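Local coordinates for protein digeranylgeranylglycerophospholipid reductase (Sulfolobus acidocaldarius, PDB 4OPC) that reduces the double bonds of geranylgeranyl chains in archaeal membrane lipid precursors, using bound FAD, to give saturated phytanyl lipids, at residues 308-311 / 312-316; 329-332 / 333-336; 339-342 / 343-346; 346-349 / 350-353. All coordinates share one frame; numbering follows the deposited sequence.

All four contacts are local, each made by consecutive residues, so none closes a long loop and none nests in another. From the N terminus, contact 1 lies on helix 302-322. Contact 2 follows where helix 327-330 passes into helix 332-357. Contacts 3 and 4 continue along that long helix and share Ala346. The chain turns back between contacts 1 and 2, whose centres are about 8 Å apart. The disulfide Cys311-Cys336 joins them, and Met333 packs on helix 302-322. Contact 3 reaches the bound phospholipid. Contact 4 ends the series, about 25 Å between centres from contact 1. The series thus runs from the FAD side to the lipid pocket.

Contact 1 of 4, residues 308-311 / 312-316; sequences SGYC and AAKAI
Ala312 N donates to Ser308 O at 2.9 Å and opens a run of four i to i+4 backbone bonds. The Ala312 methyl rests against the same carbonyl oxygen, with CB 3.4 Å from Ser308 O. Ser308 OG points elsewhere, bonded to Ala305 O and Gly288 N. Next, Ala313 N bonds to Gly309 O at 3.0 Å, and the Ala313 methyl also lies close to that oxygen. The helix is part of the Rossmann-type FAD fold: the Ala312 methyl packs on Ile285 of strand 284-286, in the parallel part of the cofactor-domain sheet, and the Ala313 methyl on Gln24 and Leu25 of helix 16-25, which follows the glycine-rich turn.

Lys314 makes the main side-chain contact. Its N bonds to Tyr310 O at 3.1 Å, and its side chain then runs out to the Tyr310 ring. CG lies over one ring face. CD comes closer to the phenol end, 3.5 Å from Tyr310 CZ, and is equally near OH. The chain bends at chi3 (51°), and this bend sets NZ 4.1 Å from Tyr310 OH. The touching is therefore done by methylenes and not by the charge. Tyr310 CG is anti to the backbone N (chi1 164°), which stands the ring out from the helix, where the backward-running Lys314 chain meets it. Cys311, the next residue, is tied to helix 332-357 by the disulfide from its SG to Cys336. Its carbonyl oxygen serves the last bond of the run, as Ala315 N donates to Cys311 O at 3.0 Å.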
loop_
_atom_site.group_PDB
_atom_site.type_symbol
_atom_site.label_atom_id
_atom_site.label_comp_id
_atom_site.label_asym_id
_atom_site.label_seq_id
_atom_site.Cartn_x
_atom_site.Cartn_y
_atom_site.Cartn_z
ATOM N N SER A 308 -7.039 -5.531 -3.344
ATOM C CA SER A 308 -7.312 -4.989 -4.670
ATOM C C SER A 308 -7.312 -6.079 -5.756
ATOM O O SER A 308 -8.112 -6.005 -6.677
ATOM C CB SER A 308 -6.382 -3.802 -5.003
ATOM O OG SER A 308 -5.038 -4.210 -5.234
ATOM N N GLY A 309 -6.462 -7.097 -5.626
ATOM C CA GLY A 309 -6.477 -8.202 -6.571
ATOM C C GLY A 309 -7.762 -9.003 -6.482
ATOM O O GLY A 309 -8.314 -9.435 -7.507
ATOM N N TYR A 310 -8.223 -9.238 -5.255
ATOM C CA TYR A 310 -9.506 -9.877 -5.005
ATOM C C TYR A 310 -10.646 -9.099 -5.674
ATOM O O TYR A 310 -11.480 -9.683 -6.362
ATOM C CB TYR A 310 -9.718 -10.026 -3.491
ATOM C CG TYR A 310 -11.136 -10.317 -3.044
ATOM C CD1 TYR A 310 -11.588 -11.616 -2.914
ATOM C CD2 TYR A 310 -12.009 -9.279 -2.720
ATOM C CE1 TYR A 310 -12.884 -11.882 -2.499
ATOM C CE2 TYR A 310 -13.300 -9.532 -2.306
ATOM C CZ TYR A 310 -13.731 -10.836 -2.199
ATOM O OH TYR A 310 -15.018 -11.100 -1.784
ATOM N N CYS A 311 -10.675 -7.786 -5.479
ATOM C CA CYS A 311 -11.758 -6.986 -6.050
ATOM C C CYS A 311 -11.671 -6.951 -7.567
ATOM O O CYS A 311 -12.693 -6.948 -8.250
ATOM C CB CYS A 311 -11.726 -5.559 -5.500
ATOM S SG CYS A 311 -12.253 -5.428 -3.757
ATOM N N ALA A 312 -10.452 -6.928 -8.101
ATOM C CA ALA A 312 -10.291 -6.957 -9.546
ATOM C C ALA A 312 -10.829 -8.247 -10.136
ATOM O O ALA A 312 -11.533 -8.230 -11.149
ATOM C CB ALA A 312 -8.834 -6.772 -9.925
ATOM N N ALA A 313 -10.495 -9.367 -9.508
ATOM C CA ALA A 313 -10.973 -10.655 -9.992
ATOM C C ALA A 313 -12.501 -10.695 -9.981
ATOM O O ALA A 313 -13.132 -11.167 -10.941
ATOM C CB ALA A 313 -10.403 -11.773 -9.157
ATOM N N LYS A 314 -13.101 -10.194 -8.905
ATOM C CA LYS A 314 -14.562 -10.182 -8.804
ATOM C C LYS A 314 -15.206 -9.355 -9.918
ATOM O O LYS A 314 -16.191 -9.781 -10.535
ATOM C CB LYS A 314 -14.994 -9.623 -7.451
ATOM C CG LYS A 314 -15.096 -10.653 -6.348
ATOM C CD LYS A 314 -15.633 -10.016 -5.072
ATOM C CE LYS A 314 -16.916 -9.240 -5.339
ATOM N NZ LYS A 314 -17.568 -8.786 -4.077
ATOM N N ALA A 315 -14.651 -8.177 -10.173
ATOM C CA ALA A 315 -15.185 -7.275 -11.181
ATOM C C ALA A 315 -15.044 -7.872 -12.578
ATOM O O ALA A 315 -15.940 -7.747 -13.420
ATOM C CB ALA A 315 -14.478 -5.924 -11.099
ATOM N N ILE A 316 -13.915 -8.525 -12.821
ATOM C CA ILE A 316 -13.653 -9.124 -14.119
ATOM C C ILE A 316 -14.597 -10.287 -14.387
ATOM O O ILE A 316 -15.154 -10.399 -15.483
ATOM C CB ILE A 316 -12.182 -9.542 -14.224
ATOM C CG1 ILE A 316 -11.328 -8.287 -14.368
ATOM C CG2 ILE A 316 -11.950 -10.481 -15.406
ATOM C CD1 ILE A 316 -9.855 -8.521 -14.139
#

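Contact 2 of 4, residues 329-332 / 333-336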
loop_
_atom_site.group_PDB
_atom_site.type_symbol
_atom_site.label_atom_id
_atom_site.label_comp_id
_atom_site.label_asym_id
_atom_site.label_seq_id
_atom_site.Cartn_x
_atom_site.Cartn_y
_atom_site.Cartn_z
ATOM N N GLY A 329 -19.057 -1.325 -16.825
ATOM C CA GLY A 329 -19.022 -2.771 -16.714
ATOM C C GLY A 329 -18.032 -3.288 -15.686
ATOM O O GLY A 329 -18.214 -4.380 -15.143
ATOM N N LEU A 330 -16.991 -2.504 -15.423
ATOM C CA LEU A 330 -15.944 -2.885 -14.486
ATOM C C LEU A 330 -16.050 -2.111 -13.168
ATOM O O LEU A 330 -15.214 -2.270 -12.282
ATOM C CB LEU A 330 -14.575 -2.640 -15.134
ATOM C CG LEU A 330 -14.253 -3.571 -16.311
ATOM C CD1 LEU A 330 -13.036 -3.083 -17.061
ATOM C CD2 LEU A 330 -14.034 -4.999 -15.846
ATOM N N TRP A 331 -17.090 -1.295 -13.042
ATOM C CA TRP A 331 -17.212 -0.339 -11.934
ATOM C C TRP A 331 -17.277 -0.996 -10.558
ATOM O O TRP A 331 -16.945 -0.362 -9.552
ATOM C CB TRP A 331 -18.440 0.543 -12.154
ATOM C CG TRP A 331 -18.360 1.887 -11.489
ATOM C CD1 TRP A 331 -19.106 2.329 -10.435
ATOM C CD2 TRP A 331 -17.474 2.961 -11.834
ATOM N NE1 TRP A 331 -18.747 3.614 -10.111
ATOM C CE2 TRP A 331 -17.750 4.025 -10.956
ATOM C CE3 TRP A 331 -16.490 3.132 -12.815
ATOM C CZ2 TRP A 331 -17.059 5.239 -11.015
ATOM C CZ3 TRP A 331 -15.808 4.336 -12.875
ATOM C CH2 TRP A 331 -16.093 5.371 -11.978
ATOM N N ASP A 332 -17.696 -2.258 -10.510
ATOM C CA ASP A 332 -17.740 -2.991 -9.245
ATOM C C ASP A 332 -16.371 -3.071 -8.587
ATOM O O ASP A 332 -16.268 -3.281 -7.379
ATOM C CB ASP A 332 -18.290 -4.403 -9.444
ATOM C CG ASP A 332 -19.798 -4.434 -9.529
ATOM O OD1 ASP A 332 -20.438 -3.424 -9.171
ATOM O OD2 ASP A 332 -20.338 -5.477 -9.942
ATOM N N MET A 333 -15.319 -2.910 -9.383
ATOM C CA MET A 333 -13.966 -2.847 -8.838
ATOM C C MET A 333 -13.910 -1.751 -7.779
ATOM O O MET A 333 -13.414 -1.962 -6.667
ATOM C CB MET A 333 -12.946 -2.540 -9.935
ATOM C CG MET A 333 -11.564 -2.191 -9.401
ATOM S SD MET A 333 -10.803 -3.603 -8.570
ATOM C CE MET A 333 -9.494 -2.800 -7.653
ATOM N N ASN A 334 -14.431 -0.584 -8.136
ATOM C CA ASN A 334 -14.428 0.564 -7.239
ATOM C C ASN A 334 -15.314 0.321 -6.032
ATOM O O ASN A 334 -14.914 0.586 -4.903
ATOM C CB ASN A 334 -14.920 1.805 -7.966
ATOM C CG ASN A 334 -13.924 2.327 -8.968
ATOM O OD1 ASN A 334 -12.734 2.396 -8.687
ATOM N ND2 ASN A 334 -14.407 2.708 -10.139
ATOM N N ILE A 335 -16.523 -0.172 -6.270
ATOM C CA ILE A 335 -17.458 -0.406 -5.172
ATOM C C ILE A 335 -16.872 -1.386 -4.152
ATOM O O ILE A 335 -16.869 -1.120 -2.941
ATOM C CB ILE A 335 -18.793 -0.949 -5.685
ATOM C CG1 ILE A 335 -19.389 -0.026 -6.758
ATOM C CG2 ILE A 335 -19.754 -1.165 -4.518
ATOM C CD1 ILE A 335 -19.516 1.412 -6.330
ATOM N N CYS A 336 -16.359 -2.507 -4.649
ATOM C CA CYS A 336 -15.747 -3.533 -3.805
ATOM C C CYS A 336 -14.555 -2.969 -3.046
ATOM O O CYS A 336 -14.478 -3.097 -1.815
ATOM C CB CYS A 336 -15.306 -4.730 -4.667
ATOM S SG CYS A 336 -14.258 -6.025 -3.863
#
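Trp331 and Asn334 pack closely in the first turn of helix 332-357, where the chain leaves the weakly bonded short helix 327-330. The amide nitrogen ND2 of Asn334 sits over one face of the indole, toward the rim of the ring system. Its nearest ring atom is Trp331 CE3, at 3.4 Å. The amide plane stands 79° from the ring plane, so the amide meets the indole steeply and does not stack flat on it. Both groups are also held from outside. Asn334 OD1 accepts from Met279 N, ND2 bonds to Thr278 OG1, and Trp331 NE1 bonds to Pro428 O. The two amide bonds fix its rotation and tie it to residues 278-279, before strand 280-281; the indole is tied to the loop after helix 410-425.

Buried packing continues on the Met333 side. Its CB lies 3.3 Å from Leu330 O, and Met333 N bonds to the same oxygen. The chain bends at chi2 (66°), and its SD packs on Cys311 and Ala312 of helix 302-322. Leu330 packs on Ile285 and Ala319.

The other side is looser. Ile335 CD1 is 4.2 Å from Trp331 CD1, an oblique apolar approach. Asp332 is exposed and lies at the solvent side. The backbone is uneven here: Trp331 O receives two weak bonds, from Asn334 N and Ile335 N, whereas Cys336 N donates to Asp332 O at 2.8 Å, with an N-H...O angle of 167°.

Contact 3 of 4, residues 339-342 / 343-346. With PGT ((1S)-2-{[{[(2R)-2,3-dihydroxypropyl]oxy}(hydroxy)phosphoryl]oxy}-1-[(palmitoyloxy)methyl]ethyl stearate), chain C.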
loop_
_atom_site.group_PDB
_atom_site.type_symbol
_atom_site.label_atom_id
_atom_site.label_comp_id
_atom_site.label_asym_id
_atom_site.label_seq_id
_atom_site.Cartn_x
_atom_site.Cartn_y
_atom_site.Cartn_z
ATOM N N ASN A 339 -15.430 -0.314 -0.360
ATOM C CA ASN A 339 -16.042 -0.962 0.798
ATOM C C ASN A 339 -15.030 -1.736 1.647
ATOM O O ASN A 339 -15.083 -1.700 2.877
ATOM C CB ASN A 339 -17.169 -1.901 0.371
ATOM C CG ASN A 339 -18.404 -1.161 -0.107
ATOM O OD1 ASN A 339 -18.585 0.020 0.183
ATOM N ND2 ASN A 339 -19.266 -1.859 -0.837
ATOM N N GLU A 340 -14.101 -2.432 0.999
ATOM C CA GLU A 340 -13.187 -3.307 1.731
ATOM C C GLU A 340 -12.003 -2.585 2.365
ATOM O O GLU A 340 -11.451 -3.080 3.350
ATOM C CB GLU A 340 -12.652 -4.420 0.811
ATOM C CG GLU A 340 -13.705 -5.390 0.272
ATOM C CD GLU A 340 -14.316 -6.285 1.343
ATOM O OE1 GLU A 340 -13.777 -6.343 2.467
ATOM O OE2 GLU A 340 -15.338 -6.939 1.052
ATOM N N TYR A 341 -11.588 -1.452 1.798
ATOM C CA TYR A 341 -10.386 -0.767 2.275
ATOM C C TYR A 341 -10.314 0.717 1.912
ATOM O O TYR A 341 -9.788 1.516 2.697
ATOM C CB TYR A 341 -9.131 -1.471 1.747
ATOM C CG TYR A 341 -7.916 -1.333 2.633
ATOM C CD1 TYR A 341 -7.693 -2.224 3.674
ATOM C CD2 TYR A 341 -6.986 -0.316 2.428
ATOM C CE1 TYR A 341 -6.575 -2.117 4.488
ATOM C CE2 TYR A 341 -5.867 -0.197 3.234
ATOM C CZ TYR A 341 -5.667 -1.096 4.269
ATOM O OH TYR A 341 -4.558 -1.001 5.082
ATOM N N GLY A 342 -10.817 1.098 0.742
ATOM C CA GLY A 342 -10.593 2.440 0.226
ATOM C C GLY A 342 -11.206 3.583 1.020
ATOM O O GLY A 342 -10.597 4.646 1.128
ATOM N N ALA A 343 -12.390 3.379 1.589
ATOM C CA ALA A 343 -13.032 4.425 2.383
ATOM C C ALA A 343 -12.204 4.688 3.632
ATOM O O ALA A 343 -11.966 5.842 4.013
ATOM C CB ALA A 343 -14.451 4.021 2.752
ATOM N N LYS A 344 -11.757 3.616 4.271
ATOM C CA LYS A 344 -10.830 3.732 5.392
ATOM C C LYS A 344 -9.554 4.471 5.002
ATOM O O LYS A 344 -9.072 5.326 5.748
ATOM C CB LYS A 344 -10.469 2.346 5.919
ATOM C CG LYS A 344 -9.158 2.337 6.682
ATOM C CD LYS A 344 -8.922 1.032 7.337
ATOM C CE LYS A 344 -8.819 -0.072 6.322
ATOM N NZ LYS A 344 -8.571 -1.312 7.068
ATOM N N GLN A 345 -8.999 4.145 3.836
ATOM C CA GLN A 345 -7.817 4.826 3.347
ATOM C C GLN A 345 -8.024 6.312 3.246
ATOM O O GLN A 345 -7.135 7.086 3.582
ATOM C CB GLN A 345 -7.480 4.353 1.938
ATOM C CG GLN A 345 -6.453 3.302 1.836
ATOM C CD GLN A 345 -6.174 2.984 0.383
ATOM O OE1 GLN A 345 -6.843 2.158 -0.203
ATOM N NE2 GLN A 345 -5.218 3.680 -0.211
ATOM N N ALA A 346 -9.180 6.720 2.736
ATOM C CA ALA A 346 -9.459 8.140 2.553
ATOM C C ALA A 346 -9.448 8.873 3.891
ATOM O O ALA A 346 -8.871 9.953 4.022
ATOM C CB ALA A 346 -10.800 8.335 1.861
HETATM C C48 PGT C . 3.196 8.808 8.586
HETATM C C47 PGT C . 2.690 8.489 7.195
HETATM C C46 PGT C . 3.771 7.761 6.422
HETATM C C45 PGT C . 4.196 6.527 7.192
HETATM C C44 PGT C . 4.749 5.476 6.252
HETATM C C43 PGT C . 6.260 5.409 6.381
HETATM C C42 PGT C . 6.791 4.478 5.314
HETATM C C41 PGT C . 6.319 3.084 5.644
HETATM C C40 PGT C . 7.278 2.060 5.089
HETATM C C39 PGT C . 7.200 0.845 5.986
HETATM C C38 PGT C . 5.777 0.353 6.045
HETATM C C37 PGT C . 5.686 -0.747 7.076
HETATM C C36 PGT C . 4.283 -1.303 7.045
HETATM C C35 PGT C . 4.023 -2.162 8.261
HETATM C C34 PGT C . 2.627 -2.744 8.157
HETATM C C33 PGT C . 2.173 -3.340 9.472
HETATM C C32 PGT C . 1.346 -4.591 9.245
HETATM C C31 PGT C . -0.097 -4.278 8.878
HETATM O O31 PGT C . -0.549 -4.773 7.863
HETATM O O2 PGT C . -0.911 -3.431 9.671
HETATM C C2 PGT C . -1.841 -4.057 10.535
HETATM C C1 PGT C . -3.114 -4.488 9.836
HETATM O O3P PGT C . -3.095 -4.511 8.422
HETATM P P PGT C . -4.076 -3.538 7.644
HETATM O O1P PGT C . -4.016 -2.234 8.409
HETATM O O2P PGT C . -3.640 -3.329 6.202
HETATM O O4P PGT C . -5.581 -4.057 7.629
HETATM C C4 PGT C . -6.048 -5.079 8.487
HETATM C C5 PGT C . -7.540 -5.272 8.342
HETATM O O5 PGT C . -7.807 -6.601 7.959
HETATM C C6 PGT C . -8.076 -4.317 7.302
HETATM O O6 PGT C . -8.435 -5.000 6.124
HETATM C C3 PGT C . -2.324 -3.111 11.620
HETATM O O3 PGT C . -1.312 -2.721 12.516
HETATM C C11 PGT C . -1.486 -1.405 12.986
HETATM O O11 PGT C . -2.587 -1.029 13.338
HETATM C C12 PGT C . -0.306 -0.456 13.043
HETATM C C13 PGT C . -0.592 0.695 13.983
HETATM C C14 PGT C . 0.599 1.631 13.993
HETATM C C15 PGT C . 0.355 2.799 13.061
HETATM C C16 PGT C . 1.483 3.804 13.176
HETATM C C17 PGT C . 0.890 5.179 13.394
HETATM C C18 PGT C . 1.961 6.157 13.825
HETATM C C19 PGT C . 1.314 7.432 14.330
HETATM C C20 PGT C . 0.636 7.199 15.666
HETATM C C21 PGT C . 1.219 8.138 16.703
HETATM C C22 PGT C . 0.167 8.522 17.723
HETATM C C23 PGT C . 0.546 9.854 18.333
HETATM C C24 PGT C . -0.605 10.405 19.145
HETATM C C25 PGT C . -0.927 11.811 18.687
HETATM C C26 PGT C . -2.396 11.910 18.336
HETATM O O HOH W 1 -13.007 0.958 3.757
HETATM O O HOH W 2 -6.000 -0.815 8.028
#
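Tyr341 OH donates to phosphate oxygen O2P of the bound phospholipid at 2.7 Å. This is the lipid headgroup site, lined here by about two turns of helix 332-357, with a wider pi-type turn at 339-342. His56 and His298 also bond to the lipid, and Asn295 ND2 bonds to Tyr341 OH. A water links Lys344 NZ, from which it accepts at 2.8 Å, to Tyr341 OH, to which it donates, and lies close to phosphate oxygen O1P. Lys344 NZ also bonds to Glu382 O.

Lys344 CE lies over one face of the Tyr341 ring, 3.7 Å from its centroid, a CH-pi contact. A bend at chi3 (62°) brings CE there and carries NZ on toward the headgroup. Gln345 comes to the ring edge, with its amide plane 54° from the ring. Tyr337 OH and Phe292 O hold that amide by its two ends. A phenylalanine in place of Tyr341 would probably leave O2P, Asn295 ND2 and the water without their hydroxyl partner. Behind the side chains, Gln345 N bonds to Tyr341 O at 3.0 Å. The Gln345 oxygen OE1 closes the edge contact, 3.6 Å from Tyr341 CD2.

Contact 4 of 4, residues 346-349 / 350-353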
loop_
_atom_site.group_PDB
_atom_site.type_symbol
_atom_site.label_atom_id
_atom_site.label_comp_id
_atom_site.label_asym_id
_atom_site.label_seq_id
_atom_site.Cartn_x
_atom_site.Cartn_y
_atom_site.Cartn_z
ATOM N N ALA A 346 -9.180 6.720 2.736
ATOM C CA ALA A 346 -9.459 8.140 2.553
ATOM C C ALA A 346 -9.448 8.873 3.891
ATOM O O ALA A 346 -8.871 9.953 4.022
ATOM C CB ALA A 346 -10.800 8.335 1.861
ATOM N N SER A 347 -10.102 8.291 4.890
ATOM C CA SER A 347 -10.089 8.832 6.241
ATOM C C SER A 347 -8.659 8.952 6.766
ATOM O O SER A 347 -8.277 9.962 7.379
ATOM C CB SER A 347 -10.897 7.912 7.156
ATOM O OG SER A 347 -10.914 8.390 8.488
ATOM N N LEU A 348 -7.865 7.918 6.531
ATOM C CA LEU A 348 -6.490 7.897 7.017
ATOM C C LEU A 348 -5.580 8.851 6.249
ATOM O O LEU A 348 -4.553 9.273 6.775
ATOM C CB LEU A 348 -5.950 6.471 7.017
ATOM C CG LEU A 348 -6.643 5.583 8.048
ATOM C CD1 LEU A 348 -6.116 4.166 7.914
ATOM C CD2 LEU A 348 -6.454 6.111 9.479
ATOM N N ASP A 349 -5.960 9.212 5.024
ATOM C CA ASP A 349 -5.222 10.205 4.237
ATOM C C ASP A 349 -5.279 11.551 4.987
ATOM O O ASP A 349 -4.277 12.254 5.117
ATOM C CB ASP A 349 -5.835 10.252 2.819
ATOM C CG ASP A 349 -5.014 11.034 1.797
ATOM O OD1 ASP A 349 -4.062 11.764 2.160
ATOM O OD2 ASP A 349 -5.369 10.939 0.605
ATOM N N ILE A 350 -6.447 11.891 5.526
ATOM C CA ILE A 350 -6.613 13.079 6.370
ATOM C C ILE A 350 -5.774 12.959 7.642
ATOM O O ILE A 350 -5.019 13.870 8.010
ATOM C CB ILE A 350 -8.097 13.268 6.776
ATOM C CG1 ILE A 350 -8.948 13.644 5.560
ATOM C CG2 ILE A 350 -8.235 14.326 7.849
ATOM C CD1 ILE A 350 -8.669 15.027 5.005
ATOM N N PHE A 351 -5.899 11.826 8.328
ATOM C CA PHE A 351 -5.213 11.637 9.599
ATOM C C PHE A 351 -3.692 11.713 9.433
ATOM O O PHE A 351 -3.012 12.378 10.224
ATOM C CB PHE A 351 -5.679 10.321 10.244
ATOM C CG PHE A 351 -5.287 10.159 11.686
ATOM C CD1 PHE A 351 -5.438 11.193 12.598
ATOM C CD2 PHE A 351 -4.817 8.944 12.143
ATOM C CE1 PHE A 351 -5.080 11.022 13.929
ATOM C CE2 PHE A 351 -4.465 8.774 13.473
ATOM C CZ PHE A 351 -4.613 9.817 14.364
ATOM N N ARG A 352 -3.167 11.084 8.381
ATOM C CA ARG A 352 -1.744 11.163 8.062
ATOM C C ARG A 352 -1.227 12.602 7.967
ATOM O O ARG A 352 -0.138 12.913 8.455
ATOM C CB ARG A 352 -1.454 10.432 6.734
ATOM C CG ARG A 352 -0.228 10.985 6.002
ATOM C CD ARG A 352 -0.040 10.424 4.618
ATOM N NE ARG A 352 -0.879 11.042 3.588
ATOM C CZ ARG A 352 -0.484 12.041 2.803
ATOM N NH1 ARG A 352 0.729 12.542 2.943
ATOM N NH2 ARG A 352 -1.275 12.500 1.843
ATOM N N ARG A 353 -1.983 13.461 7.300
ATOM C CA ARG A 353 -1.559 14.840 7.077
ATOM C C ARG A 353 -1.385 15.554 8.405
ATOM O O ARG A 353 -0.434 16.310 8.609
ATOM C CB ARG A 353 -2.585 15.561 6.207
ATOM C CG ARG A 353 -2.602 15.065 4.776
ATOM C CD ARG A 353 -3.891 15.448 4.069
ATOM N NE ARG A 353 -4.020 14.652 2.856
ATOM C CZ ARG A 353 -4.012 15.140 1.621
ATOM N NH1 ARG A 353 -3.938 16.447 1.407
ATOM N NH2 ARG A 353 -4.105 14.314 0.593
#
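Asp349 forms a salt-bridge network with Arg352 and Arg353 of the next helical turn, and its OD1 takes three hydrogen bonds from them. Its CG is anti to the backbone N (chi1 -169°), which holds the carboxylate out from the helix, with OD1 leaning toward the arginines. Arg352 lies beside it and bends at chi3 (80°), so NH2 reaches OD1 at 2.9 Å, on the syn side, tilted 25° out of the carboxylate plane. Arg353 takes another path. Its chain is extended from CG to NE and crosses the aspartate obliquely. It grips OD1 side-on, with NE and NH2 each at 3.0 Å. Both come from above the carboxylate plane, while OD1 stays within the Arg353 guanidinium plane. Arg353 NH1 bonds to Asn449 OD1.

Away from the charges, Leu348 CD2 meets Phe351 CD2 at 4.2 Å.

Further ion pairs extend the network: Asp349 OD2 with Arg274, and Arg352 NH2 with Asp182. With an alanine here in place of Asp349, Arg353 is likely to lose its side-on partner, and the charges of Arg352, Arg353 and Arg274 would probably be less well compensated. Arg352 also touches the bound lipid. The chemistry implies a buried acid whose negative charge is likely to be strongly stabilised by the surrounding guanidinium groups.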